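Local coordinates for acetyltransferase (Brucella abortus str. 2308 A, PDB 4ZBG), which binds acetyl-CoA and, as a GNAT-family N-acetyltransferase, probably transfers its acetyl group to an amine of a substrate not yet identified, at residues Ile43-Ala52 with Asp163-Asp171. Numbering follows the deposited sequence.
Sequences IVDALRAAKA and DVAYHAAFD
With chi1 at -69°, Ile43 holds CG1 beside the backbone N and swings CG2 out on the far side from it, over the face of the Phe170 ring. Phe170 turns this face to the methyl with chi2 at 88°. CG2 of Ile43 lies 3.8 Å from the Phe170 ring centroid, 11° off the normal, a CH-pi contact. CD2 of Tyr166 covers the opposite face, so the ring lies between Tyr166 and Ile43. Leu47 divides its two methyls. CD1 reaches Phe170 CE1 at 4.0 Å, while CD2 packs on His167 CB and on the methyl of Ala169. That methyl also meets Ala46 CB at 3.7 Å. His167 packs against the C-terminal end of helix 40-49. Ala52 CB sits over one face of its imidazole, 3.4 Å from His167 CD2, and Ala50 CB touches CE1. Ala169 N donates to His167 ND1 at 2.9 Å, from somewhat out of the ring plane, and helps to set the ring's rotation. A water in the plane of the ring joins His167 NE2 to Ala50 O, the second bond being weak. A Schellman motif at Lys51 ends the helix. The contact packs His167 and 3-10 turn 168-170 on helix 40-49, with Leu47 and Phe170 both touching Ser72 of strand 64-76, the partner of strand 164-165.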
ATOM      1  N   ILE A  43      -1.857  11.894   0.103  1.00  6.58           N
ATOM      2  CA  ILE A  43      -1.650  11.046   1.265  1.00  6.77           C
ATOM      3  C   ILE A  43      -0.270  10.412   1.237  1.00  6.25           C
ATOM      4  O   ILE A  43       0.444  10.417   2.235  1.00  6.21           O
ATOM      5  CB  ILE A  43      -2.768   9.991   1.391  1.00  7.45           C
ATOM      6  CG1 ILE A  43      -4.092  10.672   1.758  1.00  8.30           C
ATOM      7  CG2 ILE A  43      -2.388   8.910   2.412  1.00  8.09           C
ATOM      8  CD1 ILE A  43      -5.294   9.779   1.597  1.00  9.76           C
ATOM      9  N   VAL A  44       0.114   9.855   0.093  1.00  6.14           N
ATOM     10  CA  VAL A  44       1.437   9.265  -0.015  1.00  6.83           C
ATOM     11  C   VAL A  44       2.503  10.306   0.329  1.00  6.33           C
ATOM     12  O   VAL A  44       3.436  10.028   1.088  1.00  6.57           O
ATOM     13  CB  VAL A  44       1.669   8.639  -1.410  1.00  7.16           C
ATOM     14  CG1 VAL A  44       3.125   8.237  -1.579  1.00  7.76           C
ATOM     15  CG2 VAL A  44       0.760   7.435  -1.620  1.00  7.57           C
ATOM     16  N   ASP A  45       2.367  11.507  -0.232  1.00  6.62           N
ATOM     17  CA  ASP A  45       3.368  12.540   0.007  1.00  6.88           C
ATOM     18  C   ASP A  45       3.384  12.996   1.467  1.00  7.18           C
ATOM     19  O   ASP A  45       4.450  13.276   2.018  1.00  8.49           O
ATOM     20  CB  ASP A  45       3.172  13.729  -0.939  1.00  7.26           C
ATOM     21  CG  ASP A  45       3.600  13.414  -2.374  1.00  7.21           C
ATOM     22  OD1 ASP A  45       4.001  12.262  -2.657  1.00  8.09           O
ATOM     23  OD2 ASP A  45       3.512  14.326  -3.222  1.00  8.09           O
ATOM     24  N   ALA A  46       2.216  13.036   2.098  1.00  7.61           N
ATOM     25  CA  ALA A  46       2.119  13.414   3.504  1.00  8.43           C
ATOM     26  C   ALA A  46       2.715  12.340   4.417  1.00  8.60           C
ATOM     27  O   ALA A  46       3.380  12.665   5.396  1.00  9.44           O
ATOM     28  CB  ALA A  46       0.675  13.713   3.877  1.00  9.33           C
ATOM     29  N   LEU A  47       2.477  11.064   4.103  1.00  8.04           N
ATOM     30  CA  LEU A  47       3.133   9.971   4.828  1.00  7.84           C
ATOM     31  C   LEU A  47       4.646  10.103   4.738  1.00  8.18           C
ATOM     32  O   LEU A  47       5.348   9.993   5.740  1.00  8.81           O
ATOM     33  CB  LEU A  47       2.693   8.612   4.290  1.00  8.00           C
ATOM     34  CG  LEU A  47       1.260   8.174   4.578  1.00  7.68           C
ATOM     35  CD1 LEU A  47       0.972   6.936   3.769  1.00  7.67           C
ATOM     36  CD2 LEU A  47       1.045   7.913   6.064  1.00  8.90           C
ATOM     37  N   ARG A  48       5.153  10.346   3.533  1.00  8.35           N
ATOM     38  CA  ARG A  48       6.589  10.489   3.348  1.00  8.75           C
ATOM     39  C   ARG A  48       7.132  11.667   4.169  1.00 10.21           C
ATOM     40  O   ARG A  48       8.149  11.547   4.856  1.00 11.26           O
ATOM     41  CB  ARG A  48       6.914  10.669   1.868  1.00  9.37           C
ATOM     42  CG  ARG A  48       8.389  10.520   1.557  1.00 11.00           C
ATOM     43  CD  ARG A  48       8.700  10.829   0.098  1.00 10.73           C
ATOM     44  NE  ARG A  48       8.133   9.835  -0.813  1.00  9.52           N
ATOM     45  CZ  ARG A  48       7.086  10.053  -1.599  1.00  8.49           C
ATOM     46  NH1 ARG A  48       6.484  11.237  -1.613  1.00  9.48           N
ATOM     47  NH2 ARG A  48       6.648   9.085  -2.386  1.00  8.31           N
ATOM     48  N   ALA A  49       6.437  12.798   4.104  1.00 11.22           N
ATOM     49  CA  ALA A  49       6.840  13.991   4.838  1.00 12.69           C
ATOM     50  C   ALA A  49       6.885  13.741   6.342  1.00 12.67           C
ATOM     51  O   ALA A  49       7.696  14.327   7.052  1.00 13.76           O
ATOM     52  CB  ALA A  49       5.896  15.141   4.533  1.00 14.60           C
ATOM     53  N   ALA A  50       6.003  12.875   6.824  1.00 12.03           N
ATOM     54  CA  ALA A  50       5.883  12.596   8.250  1.00 12.70           C
ATOM     55  C   ALA A  50       6.771  11.440   8.718  1.00 12.35           C
ATOM     56  O   ALA A  50       6.729  11.060   9.889  1.00 12.95           O
ATOM     57  CB  ALA A  50       4.430  12.321   8.598  1.00 13.47           C
ATOM     58  N   LYS A  51       7.571  10.893   7.805  1.00 12.10           N
ATOM     59  CA  LYS A  51       8.394   9.708   8.072  1.00 12.68           C
ATOM     60  C   LYS A  51       7.529   8.526   8.508  1.00 11.89           C
ATOM     61  O   LYS A  51       7.944   7.706   9.333  1.00 13.43           O
ATOM     62  CB  LYS A  51       9.500  10.001   9.101  1.00 15.52           C
ATOM     63  CG  LYS A  51      10.448  11.114   8.674  1.00 17.60           C
ATOM     64  CD  LYS A  51      11.643  11.215   9.615  1.00 20.45           C
ATOM     65  CE  LYS A  51      12.398  12.510   9.401  1.00 22.81           C
ATOM     66  NZ  LYS A  51      13.669  12.566  10.173  1.00 24.63           N
ATOM     67  N   ALA A  52       6.331   8.445   7.935  1.00 10.03           N
ATOM     68  CA  ALA A  52       5.377   7.380   8.245  1.00  9.81           C
ATOM     69  C   ALA A  52       5.111   6.484   7.038  1.00  9.40           C
ATOM     70  O   ALA A  52       4.242   5.617   7.084  1.00  9.50           O
ATOM     71  CB  ALA A  52       4.070   7.967   8.768  1.00 10.36           C
ATOM     72  N   ASP A 163      -9.617   0.057  18.651  1.00 13.18           N
ATOM     73  CA  ASP A 163      -9.899   0.911  17.508  1.00 13.76           C
ATOM     74  C   ASP A 163      -8.668   1.005  16.612  1.00 12.39           C
ATOM     75  O   ASP A 163      -7.560   1.227  17.097  1.00 12.58           O
ATOM     76  CB  ASP A 163     -10.284   2.312  17.977  1.00 17.63           C
ATOM     77  CG  ASP A 163     -11.631   2.352  18.673  1.00 22.68           C
ATOM     78  OD1 ASP A 163     -12.391   1.364  18.584  1.00 23.72           O
ATOM     79  OD2 ASP A 163     -11.933   3.386  19.300  1.00 25.79           O
ATOM     80  N   VAL A 164      -8.871   0.826  15.309  1.00 12.05           N
ATOM     81  CA  VAL A 164      -7.799   0.937  14.330  1.00 11.95           C
ATOM     82  C   VAL A 164      -7.717   2.370  13.847  1.00 11.24           C
ATOM     83  O   VAL A 164      -8.693   2.917  13.333  1.00 13.84           O
ATOM     84  CB  VAL A 164      -8.044  -0.004  13.143  1.00 12.98           C
ATOM     85  CG1 VAL A 164      -6.971   0.193  12.069  1.00 13.70           C
ATOM     86  CG2 VAL A 164      -8.081  -1.437  13.616  1.00 14.81           C
ATOM     87  N   ALA A 165      -6.551   2.982  13.998  1.00  9.88           N
ATOM     88  CA  ALA A 165      -6.356   4.343  13.520  1.00 10.06           C
ATOM     89  C   ALA A 165      -5.233   4.370  12.490  1.00  9.30           C
ATOM     90  O   ALA A 165      -4.093   4.008  12.787  1.00 10.65           O
ATOM     91  CB  ALA A 165      -6.027   5.270  14.687  1.00 12.74           C
ATOM     92  N   TYR A 166      -5.558   4.796  11.278  1.00  8.93           N
ATOM     93  CA  TYR A 166      -4.529   5.061  10.284  1.00  8.67           C
ATOM     94  C   TYR A 166      -3.823   6.358  10.654  1.00  8.49           C
ATOM     95  O   TYR A 166      -4.302   7.137  11.485  1.00  9.19           O
ATOM     96  CB  TYR A 166      -5.142   5.184   8.888  1.00  9.86           C
ATOM     97  CG  TYR A 166      -5.468   3.864   8.202  1.00 11.85           C
ATOM     98  CD1 TYR A 166      -6.314   2.927   8.793  1.00 14.08           C
ATOM     99  CD2 TYR A 166      -4.957   3.568   6.944  1.00 12.69           C
ATOM    100  CE1 TYR A 166      -6.627   1.731   8.157  1.00 14.26           C
ATOM    101  CE2 TYR A 166      -5.264   2.376   6.305  1.00 13.86           C
ATOM    102  CZ  TYR A 166      -6.099   1.467   6.913  1.00 13.75           C
ATOM    103  OH  TYR A 166      -6.405   0.288   6.270  1.00 14.82           O
ATOM    104  N   HIS A 167      -2.689   6.602  10.015  1.00  8.55           N
ATOM    105  CA  HIS A 167      -1.930   7.814  10.240  1.00  8.43           C
ATOM    106  C   HIS A 167      -2.770   9.046   9.906  1.00  9.49           C
ATOM    107  O   HIS A 167      -3.662   8.990   9.045  1.00  9.86           O
ATOM    108  CB  HIS A 167      -0.678   7.790   9.363  1.00  9.65           C
ATOM    109  CG  HIS A 167       0.290   8.879   9.680  1.00 10.93           C
ATOM    110  ND1 HIS A 167       0.219  10.129   9.105  1.00 12.20           N
ATOM    111  CD2 HIS A 167       1.342   8.914  10.534  1.00 12.49           C
ATOM    112  CE1 HIS A 167       1.190  10.885   9.583  1.00 13.36           C
ATOM    113  NE2 HIS A 167       1.887  10.171  10.451  1.00 13.01           N
ATOM    114  N   ALA A 168      -2.459  10.163  10.565  1.00 10.63           N
ATOM    115  CA  ALA A 168      -3.124  11.446  10.320  1.00 12.01           C
ATOM    116  C   ALA A 168      -3.189  11.836   8.845  1.00 11.93           C
ATOM    117  O   ALA A 168      -4.117  12.533   8.427  1.00 12.66           O
ATOM    118  CB  ALA A 168      -2.442  12.555  11.116  1.00 13.66           C
ATOM    119  N   ALA A 169      -2.208  11.400   8.057  1.00 11.50           N
ATOM    120  CA  ALA A 169      -2.186  11.718   6.627  1.00 12.70           C
ATOM    121  C   ALA A 169      -3.463  11.279   5.915  1.00 12.91           C
ATOM    122  O   ALA A 169      -3.886  11.907   4.944  1.00 14.22           O
ATOM    123  CB  ALA A 169      -0.961  11.108   5.949  1.00 13.06           C
ATOM    124  N   PHE A 170      -4.077  10.202   6.397  1.00 11.73           N
ATOM    125  CA  PHE A 170      -5.301   9.690   5.782  1.00 13.12           C
ATOM    126  C   PHE A 170      -6.511  10.529   6.172  1.00 19.60           C
ATOM    127  O   PHE A 170      -7.621  10.264   5.705  1.00 22.18           O
ATOM    128  CB  PHE A 170      -5.536   8.234   6.182  1.00 10.44           C
ATOM    129  CG  PHE A 170      -4.599   7.269   5.518  1.00  8.96           C
ATOM    130  CD1 PHE A 170      -3.364   6.966   6.086  1.00  8.81           C
ATOM    131  CD2 PHE A 170      -4.942   6.668   4.320  1.00  9.42           C
ATOM    132  CE1 PHE A 170      -2.501   6.081   5.467  1.00  8.57           C
ATOM    133  CE2 PHE A 170      -4.086   5.782   3.699  1.00  9.33           C
ATOM    134  CZ  PHE A 170      -2.860   5.490   4.268  1.00  8.97           C
ATOM    135  N   ASP A 171      -6.265  11.537   7.012  1.00 23.41           N
ATOM    136  CA  ASP A 171      -7.275  12.375   7.677  1.00 28.95           C
ATOM    137  C   ASP A 171      -7.889  11.680   8.887  1.00 31.63           C
ATOM    138  O   ASP A 171      -7.442  11.888  10.018  1.00 33.24           O
ATOM    139  CB  ASP A 171      -8.352  12.892   6.722  1.00 31.39           C
ATOM    140  CG  ASP A 171      -7.818  13.920   5.759  1.00 32.82           C
ATOM    141  OD1 ASP A 171      -6.674  13.745   5.283  1.00 32.46           O
ATOM    142  OD2 ASP A 171      -8.534  14.908   5.488  1.00 34.69           O
TER
HETATM  143  O   HOH W   1       4.147  10.758  12.052  1.00 29.24           O